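Local coordinates for protein cytochrome cL (Hyphomicrobium denitrificans, PDB 2D0W) that probably accepts electrons from methanol dehydrogenase during methanol oxidation in the periplasm, carrying them on a covalently attached heme, at residues A[40-45]-A[121-126]; A[64-69]-A[145-150]; A[78-81]-A[85-88]; A[93-98]-A[116-121]. All blocks are in the same frame, centred on the assembly; numbering follows the deposited sequence.

Helix 112-124 runs through the arrangement: contacts 1 and 4 both use it, share Trp-121 and have centres about 12 Å apart. Along the chain contact 3 closes before contact 4 opens, and both lie within the chain spanned by contact 1, whose segments alternate with those of contact 2. Contacts 3 and 4, also about 12 Å between centres, each touch the heme, one at a propionate and the other mainly at methyl and vinyl-derived groups. Contact 2 is the peripheral one, its centre about 17 Å from that of contact 4, yet Phe-147 reaches Trp-121. Contacts 3 and 4 build the heme surroundings; contacts 1 and 2 join that core to earlier and later parts of the chain.

Contact 1: residues A[40-45]-A[121-126]; sequences PYVEVA and WIRHIQ
A type II beta turn, Tyr-41 to Val-44, brings Glu-43 against His-124 of helix 112-124 in a histidine-carboxylate hydrogen bond. Glu-43 sits at the third position of the turn with positive phi. Its chain bends about the CB-CG bond (chi2 -48°), which swings the carboxylate back over to the helix. His-124 ND1 donates to Glu-43 OE2 over 3.0 Å, and the N-H points almost straight at the oxygen (162°). The acceptor lies in the imidazole plane and uses its syn lone pair, and the carboxylate and ring planes are only 9° apart. The second oxygen, Glu-43 OE1, stays 3.6 Å from His-124 ND1. Beyond this bond, the imidazole meets the ring of Phe-147 at a steep angle.

Beside the polar pair, Val-42 CG2 rests on Arg-123 CG at 4.0 Å, the two side chains passing at a slant. Only the aliphatic base of Arg-123 is used here; the guanidinium runs off to the start of helix 88-97, where NE forms a salt bridge with Asp-88, and NH1 donates to the backbone oxygen of Asn-85 just before it. With a leucine in place of Glu-43, ND1 of the largely buried His-124 would probably be left without its acceptor and the imidazole freer to turn.

One straight, in-plane bond thus implies a proton on ND1 and restrains the ring's rotation. The adjacent carboxylate probably also makes a positively charged imidazole easier to hold, while the turn is joined to the helix by one polar and one apolar touch.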
# COMPACT_ATOMS: atom_id res chain seq x y z
N PRO A 40 0.08 0.85 9.82
CA PRO A 40 -0.92 0.24 10.74
C PRO A 40 -2.32 0.04 10.17
O PRO A 40 -3.20 -0.56 10.85
CB PRO A 40 -0.96 1.20 11.90
CG PRO A 40 -0.50 2.52 11.31
CD PRO A 40 0.38 2.25 10.17
N TYR A 41 -2.54 0.47 8.93
CA TYR A 41 -3.81 0.17 8.28
C TYR A 41 -3.84 -1.19 7.60
O TYR A 41 -4.89 -1.61 7.08
CB TYR A 41 -4.15 1.23 7.24
CG TYR A 41 -4.49 2.60 7.77
CD1 TYR A 41 -5.08 2.78 9.04
CD2 TYR A 41 -4.26 3.72 7.01
CE1 TYR A 41 -5.42 4.04 9.51
CE2 TYR A 41 -4.59 5.00 7.47
CZ TYR A 41 -5.19 5.15 8.72
OH TYR A 41 -5.52 6.42 9.18
N VAL A 42 -2.70 -1.85 7.52
CA VAL A 42 -2.62 -3.14 6.82
C VAL A 42 -3.59 -4.13 7.47
O VAL A 42 -3.62 -4.27 8.70
CB VAL A 42 -1.14 -3.64 6.73
CG1 VAL A 42 -0.99 -5.10 6.33
CG2 VAL A 42 -0.35 -2.81 5.68
N GLU A 43 -4.41 -4.75 6.63
CA GLU A 43 -5.41 -5.73 7.06
C GLU A 43 -6.48 -5.19 8.05
O GLU A 43 -7.13 -5.98 8.75
CB GLU A 43 -4.73 -7.04 7.55
CG GLU A 43 -4.25 -7.96 6.42
CD GLU A 43 -5.30 -8.20 5.34
OE1 GLU A 43 -6.24 -8.99 5.55
OE2 GLU A 43 -5.19 -7.58 4.24
N VAL A 44 -6.63 -3.87 8.12
CA VAL A 44 -7.79 -3.27 8.81
C VAL A 44 -8.88 -3.15 7.75
O VAL A 44 -8.80 -2.29 6.85
CB VAL A 44 -7.48 -1.86 9.42
CG1 VAL A 44 -8.71 -1.28 10.13
CG2 VAL A 44 -6.26 -1.87 10.33
N ALA A 45 -9.89 -4.02 7.83
CA ALA A 45 -10.93 -4.06 6.80
C ALA A 45 -11.52 -2.68 6.54
O ALA A 45 -11.84 -2.36 5.40
CB ALA A 45 -12.04 -5.06 7.14
N TRP A 121 -4.50 -1.66 0.74
CA TRP A 121 -5.25 -2.31 -0.38
C TRP A 121 -4.33 -3.20 -1.18
O TRP A 121 -4.71 -4.30 -1.52
CB TRP A 121 -5.89 -1.30 -1.36
CG TRP A 121 -6.64 -1.95 -2.51
CD1 TRP A 121 -6.37 -1.85 -3.86
CD2 TRP A 121 -7.77 -2.80 -2.39
NE1 TRP A 121 -7.28 -2.59 -4.59
CE2 TRP A 121 -8.15 -3.18 -3.71
CE3 TRP A 121 -8.51 -3.29 -1.31
CZ2 TRP A 121 -9.24 -4.04 -3.96
CZ3 TRP A 121 -9.60 -4.16 -1.57
CH2 TRP A 121 -9.94 -4.51 -2.88
N ILE A 122 -3.14 -2.67 -1.56
CA ILE A 122 -2.16 -3.47 -2.27
C ILE A 122 -1.81 -4.77 -1.53
O ILE A 122 -1.72 -5.83 -2.15
CB ILE A 122 -0.86 -2.64 -2.63
CG1 ILE A 122 -1.22 -1.50 -3.60
CG2 ILE A 122 0.25 -3.59 -3.17
CD1 ILE A 122 -0.08 -0.44 -3.72
N ARG A 123 -1.62 -4.71 -0.22
CA ARG A 123 -1.38 -5.94 0.56
C ARG A 123 -2.59 -6.86 0.50
O ARG A 123 -2.43 -8.11 0.42
CB ARG A 123 -1.03 -5.64 2.02
CG ARG A 123 0.23 -4.71 2.21
CD ARG A 123 1.37 -5.26 1.37
NE ARG A 123 2.59 -4.58 1.75
CZ ARG A 123 3.74 -4.64 1.10
NH1 ARG A 123 3.85 -5.33 -0.01
NH2 ARG A 123 4.78 -3.98 1.57
N HIS A 124 -3.78 -6.28 0.57
CA HIS A 124 -5.04 -7.10 0.63
C HIS A 124 -5.35 -7.97 -0.62
O HIS A 124 -6.00 -9.02 -0.51
CB HIS A 124 -6.27 -6.22 0.92
CG HIS A 124 -7.50 -7.01 1.28
ND1 HIS A 124 -7.65 -7.66 2.49
CD2 HIS A 124 -8.64 -7.23 0.59
CE1 HIS A 124 -8.83 -8.27 2.51
NE2 HIS A 124 -9.44 -8.03 1.36
N ILE A 125 -4.94 -7.46 -1.79
CA ILE A 125 -5.16 -8.11 -3.10
C ILE A 125 -4.18 -9.24 -3.46
O ILE A 125 -4.37 -9.92 -4.49
CB ILE A 125 -5.25 -7.05 -4.29
CG1 ILE A 125 -3.98 -6.19 -4.45
CG2 ILE A 125 -6.52 -6.16 -4.16
CD1 ILE A 125 -4.14 -5.05 -5.50
N GLN A 126 -3.17 -9.45 -2.60
CA GLN A 126 -2.26 -10.60 -2.63
C GLN A 126 -3.03 -11.91 -2.72
O GLN A 126 -3.99 -12.12 -2.03
CB GLN A 126 -1.38 -10.62 -1.38
CG GLN A 126 -0.30 -11.70 -1.36
CD GLN A 126 0.67 -11.59 -2.54
OE1 GLN A 126 1.17 -12.61 -3.03
NE2 GLN A 126 0.95 -10.37 -2.99

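Contact 2: residues A[64-69]-A[145-150]; sequences GHIGEG and KPFDIK. With ZN (zinc ion), chain C.
Ile-66 CG2 is the methyl that carries this contact, touching both Ile-149 and Phe-147. At Ile-66 the chi1 of 66° sets CG1 between the backbone N and the carbonyl carbon and puts CG2 opposite the carbonyl carbon, directed at the other segment. It approaches Ile-149 CD1 at 3.6 Å. Ile-149 answers with CG1 trans to its backbone N and a bend at chi2 (70°) that turns CD1 to the methyl. Phe-147 presents its rim: CE1 lies 4.0 Å from Ile-66 CG2, which sits near the plane of the ring. The same methyl also lies over one face of the His-65 imidazole, offset toward its rim, within its own segment.

That imidazole is held by a zinc ion, bound through His-65 ND1 at 1.9 Å and through Glu-68 OE1 at 1.8 Å. The glutamate chain, bent at chi2 (-85°), curls back over the turn that Gly-64 to Gly-67 makes. Its other oxygen, OE2, accepts from Ile-66 N at 2.9 Å on the syn lone pair, so one carboxylate serves the metal and the turn together. Across the contact, Asp-148 caps the start of helix 149-161: OD1 takes the N-H of Lys-150 from above the carboxylate plane.

Phe-147 also meets Trp-121, linking this patch to helix 112-124. The loop 64-69 directly follows the Cys-59, Cys-62, His-63 heme-attachment sequence, the CXXCH motif of c-type cytochromes. Here it carries a surface histidine-glutamate zinc site, with the N-terminus of the last helix packed on its apolar side.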
# COMPACT_ATOMS: atom_id res chain seq x y z
N GLY A 64 -3.64 -3.07 -13.19
CA GLY A 64 -4.81 -3.94 -13.27
C GLY A 64 -5.74 -3.70 -12.09
O GLY A 64 -5.29 -3.22 -11.02
N HIS A 65 -7.03 -4.02 -12.28
CA HIS A 65 -8.05 -3.63 -11.33
C HIS A 65 -7.90 -4.44 -10.07
O HIS A 65 -8.28 -3.96 -9.00
CB HIS A 65 -9.50 -3.75 -11.90
CG HIS A 65 -9.95 -5.17 -12.12
ND1 HIS A 65 -9.24 -6.04 -12.91
CD2 HIS A 65 -11.02 -5.86 -11.66
CE1 HIS A 65 -9.85 -7.21 -12.93
NE2 HIS A 65 -10.92 -7.14 -12.16
N ILE A 66 -7.35 -5.64 -10.17
CA ILE A 66 -7.00 -6.43 -8.97
C ILE A 66 -5.48 -6.61 -8.71
O ILE A 66 -5.09 -7.44 -7.90
CB ILE A 66 -7.86 -7.73 -8.81
CG1 ILE A 66 -7.60 -8.77 -9.94
CG2 ILE A 66 -9.31 -7.32 -8.78
CD1 ILE A 66 -8.07 -10.21 -9.57
N GLY A 67 -4.65 -5.80 -9.37
CA GLY A 67 -3.18 -5.91 -9.23
C GLY A 67 -2.57 -7.02 -10.09
O GLY A 67 -1.41 -7.39 -9.88
N GLU A 68 -3.36 -7.58 -11.01
CA GLU A 68 -2.95 -8.70 -11.88
C GLU A 68 -1.82 -8.37 -12.88
O GLU A 68 -1.04 -9.25 -13.27
CB GLU A 68 -4.19 -9.33 -12.58
CG GLU A 68 -4.82 -8.53 -13.77
CD GLU A 68 -5.84 -7.43 -13.35
OE1 GLU A 68 -6.57 -6.86 -14.21
OE2 GLU A 68 -5.94 -7.12 -12.16
N GLY A 69 -1.70 -7.10 -13.26
CA GLY A 69 -0.65 -6.64 -14.16
C GLY A 69 -1.37 -6.25 -15.43
O GLY A 69 -2.40 -6.85 -15.72
N LYS A 145 -6.21 -14.60 3.82
CA LYS A 145 -6.72 -15.47 2.74
C LYS A 145 -6.44 -14.83 1.37
O LYS A 145 -6.55 -13.62 1.25
CB LYS A 145 -8.21 -15.75 2.93
CG LYS A 145 -8.98 -14.62 3.61
CD LYS A 145 -9.53 -13.61 2.60
CE LYS A 145 -10.44 -12.56 3.24
NZ LYS A 145 -9.69 -11.68 4.19
N PRO A 146 -6.10 -15.64 0.35
CA PRO A 146 -5.81 -15.08 -0.97
C PRO A 146 -7.01 -14.21 -1.39
O PRO A 146 -8.15 -14.60 -1.10
CB PRO A 146 -5.71 -16.33 -1.87
CG PRO A 146 -6.39 -17.46 -1.08
CD PRO A 146 -6.01 -17.12 0.35
N PHE A 147 -6.77 -13.06 -2.05
CA PHE A 147 -7.88 -12.14 -2.37
C PHE A 147 -8.75 -12.80 -3.44
O PHE A 147 -8.23 -13.33 -4.39
CB PHE A 147 -7.36 -10.80 -2.88
CG PHE A 147 -8.44 -9.80 -3.28
CD1 PHE A 147 -8.63 -9.46 -4.62
CD2 PHE A 147 -9.22 -9.15 -2.30
CE1 PHE A 147 -9.61 -8.56 -5.02
CE2 PHE A 147 -10.21 -8.23 -2.68
CZ PHE A 147 -10.39 -7.92 -4.05
N ASP A 148 -10.07 -12.75 -3.26
CA ASP A 148 -11.05 -13.21 -4.23
C ASP A 148 -11.96 -12.07 -4.58
O ASP A 148 -12.82 -11.70 -3.78
CB ASP A 148 -11.93 -14.31 -3.62
CG ASP A 148 -12.93 -14.86 -4.63
OD1 ASP A 148 -12.90 -14.45 -5.84
OD2 ASP A 148 -13.74 -15.70 -4.22
N ILE A 149 -11.79 -11.51 -5.78
CA ILE A 149 -12.61 -10.37 -6.26
C ILE A 149 -14.13 -10.63 -6.23
O ILE A 149 -14.92 -9.71 -6.00
CB ILE A 149 -12.19 -9.93 -7.67
CG1 ILE A 149 -13.01 -8.69 -8.17
CG2 ILE A 149 -12.32 -11.06 -8.61
CD1 ILE A 149 -12.69 -7.34 -7.45
N LYS A 150 -14.52 -11.88 -6.48
CA LYS A 150 -15.92 -12.30 -6.46
C LYS A 150 -16.57 -12.11 -5.11
O LYS A 150 -17.62 -11.45 -5.01
CB LYS A 150 -16.05 -13.75 -6.90
CG LYS A 150 -15.66 -13.99 -8.36
CD LYS A 150 -15.76 -15.52 -8.70
CE LYS A 150 -14.79 -16.36 -7.82
NZ LYS A 150 -14.61 -17.74 -8.37
ZN ZN C . -7.65 -5.47 -13.84

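Contact 3: residues A[78-81]-A[85-88]. With ZN (zinc ion), chain E; HEM (protoporphyrin IX containing Fe), chain H.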
# COMPACT_ATOMS: atom_id res chain seq x y z
N SER A 78 3.89 -13.02 -5.36
CA SER A 78 4.97 -13.11 -4.39
C SER A 78 6.20 -12.55 -4.95
O SER A 78 7.16 -12.29 -4.22
CB SER A 78 5.27 -14.56 -3.96
OG SER A 78 5.42 -15.42 -5.08
N TYR A 79 6.20 -12.34 -6.25
CA TYR A 79 7.40 -11.85 -6.90
C TYR A 79 7.54 -10.32 -6.99
O TYR A 79 6.62 -9.66 -7.44
CB TYR A 79 7.51 -12.47 -8.29
CG TYR A 79 8.78 -12.03 -8.93
CD1 TYR A 79 9.95 -12.77 -8.73
CD2 TYR A 79 8.83 -10.86 -9.69
CE1 TYR A 79 11.12 -12.37 -9.29
CE2 TYR A 79 10.03 -10.42 -10.24
CZ TYR A 79 11.16 -11.21 -10.04
OH TYR A 79 12.38 -10.85 -10.55
N TRP A 80 8.69 -9.77 -6.60
CA TRP A 80 8.92 -8.31 -6.69
C TRP A 80 10.19 -7.98 -7.44
O TRP A 80 11.26 -8.52 -7.14
CB TRP A 80 8.97 -7.67 -5.29
CG TRP A 80 7.73 -7.86 -4.53
CD1 TRP A 80 7.42 -8.91 -3.71
CD2 TRP A 80 6.58 -7.02 -4.55
NE1 TRP A 80 6.16 -8.75 -3.19
CE2 TRP A 80 5.62 -7.60 -3.69
CE3 TRP A 80 6.26 -5.83 -5.21
CZ2 TRP A 80 4.36 -7.03 -3.48
CZ3 TRP A 80 5.03 -5.26 -5.00
CH2 TRP A 80 4.09 -5.86 -4.13
N THR A 81 10.07 -7.08 -8.42
CA THR A 81 11.24 -6.53 -9.09
C THR A 81 12.23 -5.93 -8.12
O THR A 81 13.44 -6.10 -8.27
CB THR A 81 10.84 -5.43 -10.13
OG1 THR A 81 10.01 -6.04 -11.11
CG2 THR A 81 12.06 -4.84 -10.86
N ASN A 85 10.11 -4.10 -1.56
CA ASN A 85 8.66 -3.87 -1.67
C ASN A 85 7.82 -4.89 -0.87
O ASN A 85 6.62 -4.75 -0.77
CB ASN A 85 8.22 -3.76 -3.14
CG ASN A 85 8.63 -2.42 -3.80
OD1 ASN A 85 8.80 -1.38 -3.13
ND2 ASN A 85 8.76 -2.44 -5.14
N THR A 86 8.48 -5.92 -0.31
CA THR A 86 7.87 -6.81 0.68
C THR A 86 7.77 -6.15 2.08
O THR A 86 7.17 -6.71 3.01
CB THR A 86 8.65 -8.18 0.79
OG1 THR A 86 9.98 -7.98 1.31
CG2 THR A 86 8.71 -8.92 -0.54
N THR A 87 8.39 -4.99 2.25
CA THR A 87 8.21 -4.17 3.46
C THR A 87 7.33 -2.97 3.09
O THR A 87 7.38 -2.48 1.93
CB THR A 87 9.59 -3.69 4.03
OG1 THR A 87 10.16 -2.69 3.19
CG2 THR A 87 10.58 -4.85 4.08
N ASP A 88 6.56 -2.47 4.06
CA ASP A 88 5.73 -1.28 3.81
C ASP A 88 6.60 -0.09 3.52
O ASP A 88 6.23 0.73 2.71
CB ASP A 88 4.78 -0.98 4.98
CG ASP A 88 3.70 -2.05 5.14
OD1 ASP A 88 3.13 -2.14 6.22
OD2 ASP A 88 3.45 -2.82 4.21
ZN ZN E . 4.78 -8.86 -8.59
CHA HEM H . 6.36 -0.57 -10.97
CHB HEM H . 2.87 0.63 -7.78
CHC HEM H . 0.81 3.73 -10.94
CHD HEM H . 3.52 1.59 -14.35
C1A HEM H . 5.66 -0.48 -9.76
C2A HEM H . 6.00 -1.04 -8.46
C3A HEM H . 5.02 -0.73 -7.62
C4A HEM H . 4.02 0.08 -8.30
CMA HEM H . 4.91 -1.13 -6.11
CAA HEM H . 7.24 -1.92 -8.16
CBA HEM H . 6.83 -3.36 -8.50
CGA HEM H . 7.89 -4.38 -8.09
O1A HEM H . 8.80 -4.04 -7.29
O2A HEM H . 7.81 -5.53 -8.59
C1B HEM H . 2.03 1.61 -8.33
C2B HEM H . 0.90 2.33 -7.74
C3B HEM H . 0.43 3.17 -8.53
C4B HEM H . 1.12 3.08 -9.78
CMB HEM H . 0.39 1.96 -6.35
CAB HEM H . -0.51 4.33 -8.17
CBB HEM H . -0.23 5.13 -7.19
C1C HEM H . 1.35 3.40 -12.16
C2C HEM H . 1.12 4.10 -13.44
C3C HEM H . 1.82 3.48 -14.37
C4C HEM H . 2.63 2.44 -13.72
CMC HEM H . -0.12 4.96 -13.64
CAC HEM H . 1.71 3.54 -15.93
CBC HEM H . 1.65 4.73 -16.46
C1D HEM H . 4.58 0.90 -13.81
C2D HEM H . 5.70 0.34 -14.54
C3D HEM H . 6.59 -0.32 -13.49
C4D HEM H . 5.92 -0.13 -12.22
CMD HEM H . 5.94 0.42 -16.08
CAD HEM H . 7.96 -1.06 -13.68
CBD HEM H . 8.98 -0.02 -13.21
CGD HEM H . 10.35 -0.58 -12.92
O1D HEM H . 11.23 0.16 -12.45
O2D HEM H . 10.53 -1.79 -13.14
NA HEM H . 4.45 0.17 -9.61
NB HEM H . 2.05 2.10 -9.62
NC HEM H . 2.31 2.43 -12.36
ND HEM H . 4.75 0.58 -12.47
FE HEM H . 3.43 1.40 -10.97
O HOH W 1 3.77 -8.46 -6.40
O HOH W 2 6.44 -7.45 -9.95
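The indole of Trp-80 is packed hard against the 3-10 segment at Asn-85 and Thr-86. Asn-85 CB meets the six-membered part of the indole at CE3, 3.5 Å away. Thr-86 CG2 comes in at a slant to CD1 of the five-membered part, 3.4 Å from it. The carbonyl oxygen of Asn-85 lies over the centre of the same ring system. This packing leaves Trp-80 NE1 buried with no hydrogen-bonding partner in the model.

Asn-85 and Trp-80 stand at nearly a right angle, amide and indole planes 71° apart. The chi1 of Asn-85 (-74°) brings CG beside the backbone N and carries the amide past the indole to a heme propionate. There ND2 donates to heme O1A at 2.7 Å, and O1A also lies at the rim of the indole, in its plane. OD1 is taken by Thr-94, so both ends of the amide are fixed. The other propionate oxygen, heme O2A, accepts from Thr-81 N over 2.7 Å.

The remaining side is wet. A water lies over the other face of the Trp-80 indole, toward its rim, and a second water donates to heme O2A. Both waters are ligands of a zinc ion that Tyr-79 O binds at 2.3 Å; Gly-74 and Asp-77 complete its shell. Ser-78, Tyr-79 and Thr-81 are exposed here.

Backbone N-H, asparagine amide and tryptophan rim round a carboxylate make this the propionate pocket of a c-type cytochrome; Tyr-82 and Asn-100 also hydrogen-bond to the heme.

Contact 4: residues A[93-98]-A[116-121]. With HEM (protoporphyrin IX containing Fe), chain H.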
# COMPACT_ATOMS: atom_id res chain seq x y z
N GLU A 93 8.19 3.87 -0.54
CA GLU A 93 9.27 4.60 -1.23
C GLU A 93 9.06 4.44 -2.75
O GLU A 93 9.16 5.41 -3.50
CB GLU A 93 10.65 4.05 -0.78
CG GLU A 93 11.08 4.32 0.64
CD GLU A 93 12.41 3.63 1.03
OE1 GLU A 93 12.60 2.44 0.66
OE2 GLU A 93 13.28 4.27 1.71
N THR A 94 8.69 3.24 -3.21
CA THR A 94 8.45 3.01 -4.65
C THR A 94 7.30 3.87 -5.15
O THR A 94 7.43 4.59 -6.15
CB THR A 94 8.22 1.53 -4.93
OG1 THR A 94 9.40 0.84 -4.52
CG2 THR A 94 7.92 1.25 -6.42
N ILE A 95 6.19 3.86 -4.41
CA ILE A 95 5.04 4.69 -4.76
C ILE A 95 5.37 6.16 -4.66
O ILE A 95 5.06 6.89 -5.60
CB ILE A 95 3.76 4.34 -3.96
CG1 ILE A 95 3.51 2.84 -4.08
CG2 ILE A 95 2.52 5.13 -4.51
CD1 ILE A 95 2.62 2.24 -2.96
N PHE A 96 6.02 6.58 -3.57
CA PHE A 96 6.26 7.99 -3.32
C PHE A 96 7.21 8.55 -4.38
O PHE A 96 6.92 9.57 -5.00
CB PHE A 96 6.88 8.26 -1.91
CG PHE A 96 6.77 9.69 -1.49
CD1 PHE A 96 7.60 10.67 -2.03
CD2 PHE A 96 5.84 10.08 -0.53
CE1 PHE A 96 7.48 12.01 -1.63
CE2 PHE A 96 5.71 11.39 -0.15
CZ PHE A 96 6.51 12.36 -0.70
N GLY A 97 8.36 7.89 -4.55
CA GLY A 97 9.42 8.43 -5.40
C GLY A 97 9.43 7.87 -6.80
O GLY A 97 10.09 8.42 -7.65
N GLY A 98 8.67 6.79 -7.04
CA GLY A 98 8.60 6.15 -8.36
C GLY A 98 9.69 5.11 -8.64
O GLY A 98 10.48 4.78 -7.74
N LEU A 116 -1.26 5.49 2.92
CA LEU A 116 -1.21 4.31 3.79
C LEU A 116 -2.36 3.34 3.58
O LEU A 116 -2.25 2.15 3.87
CB LEU A 116 -1.09 4.75 5.26
CG LEU A 116 0.22 5.41 5.62
CD1 LEU A 116 0.16 5.79 7.08
CD2 LEU A 116 1.43 4.48 5.32
N LYS A 117 -3.50 3.88 3.15
CA LYS A 117 -4.68 3.08 2.85
C LYS A 117 -4.52 2.40 1.49
O LYS A 117 -4.94 1.29 1.24
CB LYS A 117 -5.93 3.98 2.82
CG LYS A 117 -6.38 4.53 4.18
CD LYS A 117 -7.53 5.54 3.94
CE LYS A 117 -8.22 5.95 5.20
NZ LYS A 117 -7.22 6.57 6.06
N LEU A 118 -3.90 3.13 0.59
CA LEU A 118 -3.53 2.54 -0.71
C LEU A 118 -2.65 1.30 -0.49
O LEU A 118 -2.86 0.25 -1.11
CB LEU A 118 -2.76 3.56 -1.54
CG LEU A 118 -2.10 3.07 -2.84
CD1 LEU A 118 -3.10 2.34 -3.75
CD2 LEU A 118 -1.39 4.27 -3.54
N ILE A 119 -1.64 1.43 0.35
CA ILE A 119 -0.70 0.31 0.60
C ILE A 119 -1.50 -0.88 1.25
O ILE A 119 -1.32 -2.04 0.89
CB ILE A 119 0.45 0.80 1.46
CG1 ILE A 119 1.41 1.67 0.64
CG2 ILE A 119 1.23 -0.38 2.15
CD1 ILE A 119 2.47 2.48 1.46
N ALA A 120 -2.40 -0.59 2.18
CA ALA A 120 -3.23 -1.65 2.80
C ALA A 120 -4.01 -2.39 1.74
O ALA A 120 -4.17 -3.61 1.82
CB ALA A 120 -4.21 -1.08 3.84
N TRP A 121 -4.50 -1.66 0.74
CA TRP A 121 -5.25 -2.31 -0.38
C TRP A 121 -4.33 -3.20 -1.18
O TRP A 121 -4.71 -4.30 -1.52
CB TRP A 121 -5.89 -1.30 -1.36
CG TRP A 121 -6.64 -1.95 -2.51
CD1 TRP A 121 -6.37 -1.85 -3.86
CD2 TRP A 121 -7.77 -2.80 -2.39
NE1 TRP A 121 -7.28 -2.59 -4.59
CE2 TRP A 121 -8.15 -3.18 -3.71
CE3 TRP A 121 -8.51 -3.29 -1.31
CZ2 TRP A 121 -9.24 -4.04 -3.96
CZ3 TRP A 121 -9.60 -4.16 -1.57
CH2 TRP A 121 -9.94 -4.51 -2.88
CHA HEM H . 6.36 -0.57 -10.97
CHB HEM H . 2.87 0.63 -7.78
CHC HEM H . 0.81 3.73 -10.94
CHD HEM H . 3.52 1.59 -14.35
C1A HEM H . 5.66 -0.48 -9.76
C2A HEM H . 6.00 -1.04 -8.46
C3A HEM H . 5.02 -0.73 -7.62
C4A HEM H . 4.02 0.08 -8.30
CMA HEM H . 4.91 -1.13 -6.11
CAA HEM H . 7.24 -1.92 -8.16
CBA HEM H . 6.83 -3.36 -8.50
CGA HEM H . 7.89 -4.38 -8.09
O1A HEM H . 8.80 -4.04 -7.29
O2A HEM H . 7.81 -5.53 -8.59
C1B HEM H . 2.03 1.61 -8.33
C2B HEM H . 0.90 2.33 -7.74
C3B HEM H . 0.43 3.17 -8.53
C4B HEM H . 1.12 3.08 -9.78
CMB HEM H . 0.39 1.96 -6.35
CAB HEM H . -0.51 4.33 -8.17
CBB HEM H . -0.23 5.13 -7.19
C1C HEM H . 1.35 3.40 -12.16
C2C HEM H . 1.12 4.10 -13.44
C3C HEM H . 1.82 3.48 -14.37
C4C HEM H . 2.63 2.44 -13.72
CMC HEM H . -0.12 4.96 -13.64
CAC HEM H . 1.71 3.54 -15.93
CBC HEM H . 1.65 4.73 -16.46
C1D HEM H . 4.58 0.90 -13.81
C2D HEM H . 5.70 0.34 -14.54
C3D HEM H . 6.59 -0.32 -13.49
C4D HEM H . 5.92 -0.13 -12.22
CMD HEM H . 5.94 0.42 -16.08
CAD HEM H . 7.96 -1.06 -13.68
CBD HEM H . 8.98 -0.02 -13.21
CGD HEM H . 10.35 -0.58 -12.92
O1D HEM H . 11.23 0.16 -12.45
O2D HEM H . 10.53 -1.79 -13.14
NA HEM H . 4.45 0.17 -9.61
NB HEM H . 2.05 2.10 -9.62
NC HEM H . 2.31 2.43 -12.36
ND HEM H . 4.75 0.58 -12.47
FE HEM H . 3.43 1.40 -10.97
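Two torsions of Ile-95 aim its branches at Leu-118 and Ile-119. With chi1 at -52° the CG1 branch lies beside the backbone N, and a nearly extended chi2 (159°) sends CD1 out towards helix 112-124; CG2 takes the position trans to that N. Ile-95 CD1 then meets Ile-119 CG1 at 3.8 Å, the two side chains slanting past each other. Ile-119 contributes because its chi1 (-74°) turns the CG1 branch in from a CB that does not itself face the other helix.

The second branch, Ile-95 CG2, approaches Leu-118 CD2 at 4.1 Å, and both methyls border the heme. The terminal vinyl-derived carbon, heme CBB, lies 3.8 Å from Ile-95 CG2. Leu-118 CD2 is 3.9 Å from the same heme CBB and about as far from the methyl CMB. Helix 88-97 adds a further touch one residue earlier: Thr-94 CG2 rests 3.6 Å from heme C2A.

No hydrogen bond crosses the contact; it is all methyl and methylene. Met-115 and Ile-122, on the same helix as Leu-118, also lie against Ile-95, while Leu-118 in turn touches Tyr-55 of helix 48-58. Were Ile-95 an alanine, without CD1 and CG2, a gap would probably open between the helices, with Ile-119 CG1 losing its apolar neighbour and heme CBB less supported on one side.

Helices 88-97 and 112-124 flank the loop that brings Met-103 to the iron, and their apolar faces close round one edge of the heme, forming the hydrophobic heme pocket of the cytochrome c fold.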